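Local coordinates for protein glucokinase (Leishmania braziliensis MHOM/BR/75/M2904, PDB 6EDI) that probably phosphorylates D-glucose at the expense of ATP, working as a dimer of two identical subunits, at residues 82-85 with 86-90; 376-379 with 380-383. All blocks are in the same frame, centred on the assembly; numbering follows the deposited sequence.

How the contacts relate
Both contacts are local, between side chains three to five residues apart along a helix, but they sit on opposite sides of the chain's centre, their own centres about 51 Å apart. Both are only partly buried. In contact 1, part of helix 84-98, L84, F87 and F88 face the six-stranded mixed sheet that includes strands 41-48, 51-58 and 110-117, while R82, E86, D89 and E90 are exposed. In contact 2, the short helix 377-382, residues 376-379 are buried between helix 317-341 and the other subunit, while F382 and K383 are exposed. Aromatic packing and ordinary i to i+4 backbone bonds dominate the first; side-chain capping, a lysine folded back and a bridging water distinguish the second.

Contact 1: residues 82-85 with 86-90; sequences RQLL and EFFDE
Q83 and F87, one turn apart, make the closest side-chain packing of this part of the helix. CG of Q83 comes within 3.4 Å of CZ of F87, and the amide lies only 28° from the ring plane. With CG anti to the backbone N (chi1 -168°) and the chain extended beyond it, the amide reaches past the ring, where T77 and K78 bind its two polar ends. The carbonyl O of Q83 sits over the centre of one face of the same ring, 3.4 Å above its plane, while also accepting from F87 N at 3.2 Å. One residue on, F88 N binds L84 O at 2.8 Å and the F88 ring covers that oxygen off-centre; L84 CB touches CE2 of F88 at 3.9 Å. These i to i+4 bonds belong to helix 84-98, which packs on the mixed sheet of an actin-like ATPase family fold: L84 and F87 both reach A52, L84 and F88 both reach V115, and F87 stacks on F74. The solvent side is sparser. There the exposed D89 meets L85 O through its backbone N at 3.0 Å, and OE1 of the exposed E86 stays 3.9 Å from NE2 of Q83, too far for a hydrogen bond.

Contact 2: residues 376-379 with 380-383; sequences HAME and RQFK
E379 O is gripped by two nitrogens of K383: backbone N and side-chain NZ both bind it at 3.0 Å, from opposite faces of the carbonyl plane. K383 has left the helix with positive phi (58°), and its side chain, bent at chi2 and chi4, curls back across that of E379 at about a right angle, putting CG of K383 3.5 Å from OE2 of E379. A water completes the ring, donating to OE2 of E379 and accepting from NZ of K383, whose own separation of 4.2 Å is too long for a salt bridge. OE1 of E379 meanwhile binds S386 N. At the other end H376 is the N-cap: its ND1 takes M378 N at 2.9 Å in the plane of the imidazole, while its O accepts from both E379 N and R380 N. NE2 of H376 binds E336 of helix 317-341. SD of M378 meets the edge of the F382 ring, 3.8 Å from CE2, in a Met-aromatic contact. H376, M378, R380 and Q381 also pack on the second subunit, at the dimer interface. The K383 ammonium, near the carboxylate without touching it, the S386 N-H and the water would probably favour the ionised form of E379.

Contact 1: residues 82-85 with 86-90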
loop_
_atom_site.group_PDB
_atom_site.type_symbol
_atom_site.label_atom_id
_atom_site.label_comp_id
_atom_site.label_asym_id
_atom_site.label_seq_id
_atom_site.Cartn_x
_atom_site.Cartn_y
_atom_site.Cartn_z
ATOM N N ARG A 82 -8.646 -25.960 -10.934
ATOM C CA ARG A 82 -7.905 -26.404 -12.113
ATOM C C ARG A 82 -8.848 -26.670 -13.282
ATOM O O ARG A 82 -8.416 -26.793 -14.424
ATOM C CB ARG A 82 -7.080 -27.651 -11.782
ATOM C CG ARG A 82 -5.973 -27.393 -10.757
ATOM C CD ARG A 82 -5.453 -28.667 -10.122
ATOM N NE ARG A 82 -6.446 -29.290 -9.250
ATOM C CZ ARG A 82 -6.200 -30.334 -8.464
ATOM N NH1 ARG A 82 -4.991 -30.878 -8.440
ATOM N NH2 ARG A 82 -7.164 -30.840 -7.705
ATOM N N GLN A 83 -10.143 -26.737 -12.995
ATOM C CA GLN A 83 -11.150 -26.870 -14.047
ATOM C C GLN A 83 -11.190 -25.642 -14.971
ATOM O O GLN A 83 -11.745 -25.706 -16.063
ATOM C CB GLN A 83 -12.537 -27.166 -13.457
ATOM C CG GLN A 83 -13.579 -27.604 -14.490
ATOM C CD GLN A 83 -14.844 -28.186 -13.870
ATOM O OE1 GLN A 83 -15.062 -28.092 -12.657
ATOM N NE2 GLN A 83 -15.681 -28.801 -14.702
ATOM N N LEU A 84 -10.578 -24.531 -14.555
ATOM C CA LEU A 84 -10.467 -23.376 -15.446
ATOM C C LEU A 84 -9.785 -23.789 -16.754
ATOM O O LEU A 84 -10.144 -23.300 -17.816
ATOM C CB LEU A 84 -9.710 -22.210 -14.786
ATOM C CG LEU A 84 -10.346 -21.588 -13.538
ATOM C CD1 LEU A 84 -9.630 -20.323 -13.139
ATOM C CD2 LEU A 84 -11.792 -21.277 -13.792
ATOM N N LEU A 85 -8.826 -24.712 -16.669
ATOM C CA LEU A 85 -8.077 -25.160 -17.848
ATOM C C LEU A 85 -8.994 -25.778 -18.896
ATOM O O LEU A 85 -8.865 -25.505 -20.094
ATOM C CB LEU A 85 -6.967 -26.146 -17.465
ATOM C CG LEU A 85 -5.627 -25.539 -17.047
ATOM C CD1 LEU A 85 -5.769 -24.777 -15.751
ATOM C CD2 LEU A 85 -4.545 -26.601 -16.908
ATOM N N GLU A 86 -9.924 -26.607 -18.442
ATOM C CA GLU A 86 -10.916 -27.182 -19.334
ATOM C C GLU A 86 -11.680 -26.067 -20.015
ATOM O O GLU A 86 -11.869 -26.090 -21.232
ATOM C CB GLU A 86 -11.887 -28.058 -18.555
ATOM C CG GLU A 86 -11.203 -29.068 -17.666
ATOM C CD GLU A 86 -12.128 -30.175 -17.252
ATOM O OE1 GLU A 86 -13.349 -30.064 -17.512
ATOM O OE2 GLU A 86 -11.628 -31.162 -16.674
ATOM N N PHE A 87 -12.103 -25.082 -19.223
ATOM C CA PHE A 87 -12.927 -23.988 -19.735
ATOM C C PHE A 87 -12.185 -23.173 -20.797
ATOM O O PHE A 87 -12.735 -22.876 -21.858
ATOM C CB PHE A 87 -13.400 -23.069 -18.604
ATOM C CG PHE A 87 -14.186 -23.769 -17.529
ATOM C CD1 PHE A 87 -14.870 -24.945 -17.799
ATOM C CD2 PHE A 87 -14.224 -23.249 -16.241
ATOM C CE1 PHE A 87 -15.588 -25.597 -16.803
ATOM C CE2 PHE A 87 -14.942 -23.883 -15.234
ATOM C CZ PHE A 87 -15.630 -25.063 -15.517
ATOM N N PHE A 88 -10.940 -22.811 -20.508
ATOM C CA PHE A 88 -10.158 -22.036 -21.462
ATOM C C PHE A 88 -9.984 -22.818 -22.763
ATOM O O PHE A 88 -10.085 -22.256 -23.855
ATOM C CB PHE A 88 -8.800 -21.655 -20.878
ATOM C CG PHE A 88 -8.888 -20.810 -19.646
ATOM C CD1 PHE A 88 -9.981 -19.973 -19.435
ATOM C CD2 PHE A 88 -7.882 -20.863 -18.687
ATOM C CE1 PHE A 88 -10.068 -19.193 -18.275
ATOM C CE2 PHE A 88 -7.958 -20.100 -17.531
ATOM C CZ PHE A 88 -9.054 -19.259 -17.327
ATOM N N ASP A 89 -9.759 -24.124 -22.642
ATOM C CA ASP A 89 -9.643 -24.960 -23.830
ATOM C C ASP A 89 -10.966 -25.060 -24.612
ATOM O O ASP A 89 -10.960 -24.983 -25.840
ATOM C CB ASP A 89 -9.083 -26.342 -23.492
ATOM C CG ASP A 89 -8.526 -27.047 -24.711
ATOM O OD1 ASP A 89 -7.386 -26.722 -25.109
ATOM O OD2 ASP A 89 -9.231 -27.909 -25.281
ATOM N N GLU A 90 -12.095 -25.203 -23.918
ATOM C CA GLU A 90 -13.392 -25.199 -24.606
ATOM C C GLU A 90 -13.653 -23.892 -25.360
ATOM O O GLU A 90 -14.268 -23.898 -26.426
ATOM C CB GLU A 90 -14.551 -25.466 -23.639
ATOM C CG GLU A 90 -14.510 -26.810 -22.947
ATOM C CD GLU A 90 -15.892 -27.419 -22.779
ATOM O OE1 GLU A 90 -16.650 -26.978 -21.887
ATOM O OE2 GLU A 90 -16.218 -28.343 -23.552
#

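Contact 2: residues 376-379 with 380-383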
loop_
_atom_site.group_PDB
_atom_site.type_symbol
_atom_site.label_atom_id
_atom_site.label_comp_id
_atom_site.label_asym_id
_atom_site.label_seq_id
_atom_site.Cartn_x
_atom_site.Cartn_y
_atom_site.Cartn_z
ATOM N N HIS A 376 -10.200 11.373 13.761
ATOM C CA HIS A 376 -8.818 10.888 13.722
ATOM C C HIS A 376 -7.857 11.972 14.206
ATOM O O HIS A 376 -8.024 13.144 13.874
ATOM C CB HIS A 376 -8.424 10.480 12.292
ATOM C CG HIS A 376 -7.185 9.638 12.226
ATOM N ND1 HIS A 376 -5.917 10.162 12.375
ATOM C CD2 HIS A 376 -7.024 8.305 12.041
ATOM C CE1 HIS A 376 -5.027 9.190 12.281
ATOM N NE2 HIS A 376 -5.673 8.050 12.079
ATOM N N ALA A 377 -6.850 11.573 14.974
ATOM C CA ALA A 377 -5.878 12.516 15.544
ATOM C C ALA A 377 -5.201 13.369 14.482
ATOM O O ALA A 377 -4.803 14.508 14.745
ATOM C CB ALA A 377 -4.831 11.775 16.350
ATOM N N MET A 378 -5.045 12.812 13.289
ATOM C CA MET A 378 -4.299 13.502 12.235
ATOM C C MET A 378 -5.184 14.433 11.410
ATOM O O MET A 378 -4.687 15.271 10.644
ATOM C CB MET A 378 -3.600 12.478 11.334
ATOM C CG MET A 378 -2.597 11.600 12.085
ATOM S SD MET A 378 -1.182 12.570 12.673
ATOM C CE MET A 378 -0.243 12.733 11.159
ATOM N N GLU A 379 -6.497 14.282 11.553
ATOM C CA GLU A 379 -7.403 15.257 10.973
ATOM C C GLU A 379 -7.546 16.389 11.972
ATOM O O GLU A 379 -7.526 17.566 11.610
ATOM C CB GLU A 379 -8.771 14.632 10.660
ATOM C CG GLU A 379 -9.779 15.620 10.106
ATOM C CD GLU A 379 -9.343 16.227 8.788
ATOM O OE1 GLU A 379 -8.543 15.584 8.068
ATOM O OE2 GLU A 379 -9.799 17.351 8.474
ATOM N N ARG A 380 -7.700 16.032 13.243
ATOM C CA ARG A 380 -7.817 17.045 14.283
ATOM C C ARG A 380 -6.615 17.983 14.265
ATOM O O ARG A 380 -6.762 19.205 14.334
ATOM C CB ARG A 380 -7.966 16.379 15.656
ATOM C CG ARG A 380 -9.279 15.590 15.812
ATOM C CD ARG A 380 -9.363 14.909 17.182
ATOM N NE ARG A 380 -10.489 13.980 17.342
ATOM C CZ ARG A 380 -11.497 14.159 18.200
ATOM N NH1 ARG A 380 -11.534 15.244 18.961
ATOM N NH2 ARG A 380 -12.469 13.261 18.294
ATOM N N GLN A 381 -5.425 17.415 14.148
ATOM C CA GLN A 381 -4.211 18.230 14.216
ATOM C C GLN A 381 -3.815 18.859 12.894
ATOM O O GLN A 381 -3.350 20.007 12.864
ATOM C CB GLN A 381 -3.040 17.412 14.758
ATOM C CG GLN A 381 -3.235 16.894 16.174
ATOM C CD GLN A 381 -2.082 16.029 16.625
ATOM O OE1 GLN A 381 -2.085 14.805 16.419
ATOM N NE2 GLN A 381 -1.082 16.650 17.241
ATOM N N PHE A 382 -3.987 18.121 11.799
ATOM C CA PHE A 382 -3.364 18.540 10.539
ATOM C C PHE A 382 -4.256 18.558 9.292
ATOM O O PHE A 382 -3.780 18.937 8.219
ATOM C CB PHE A 382 -2.116 17.691 10.239
ATOM C CG PHE A 382 -1.174 17.538 11.409
ATOM C CD1 PHE A 382 -0.306 18.570 11.765
ATOM C CD2 PHE A 382 -1.137 16.353 12.133
ATOM C CE1 PHE A 382 0.563 18.427 12.841
ATOM C CE2 PHE A 382 -0.265 16.195 13.211
ATOM C CZ PHE A 382 0.586 17.242 13.564
ATOM N N LYS A 383 -5.526 18.168 9.420
ATOM C CA LYS A 383 -6.458 18.144 8.273
ATOM C C LYS A 383 -5.986 17.267 7.111
ATOM O O LYS A 383 -6.196 17.621 5.940
ATOM C CB LYS A 383 -6.741 19.562 7.741
ATOM C CG LYS A 383 -7.891 20.329 8.399
ATOM C CD LYS A 383 -7.702 20.493 9.882
ATOM C CE LYS A 383 -9.016 20.826 10.579
ATOM N NZ LYS A 383 -9.326 19.908 11.728
HETATM O O HOH W 1 -11.431 18.834 10.244
#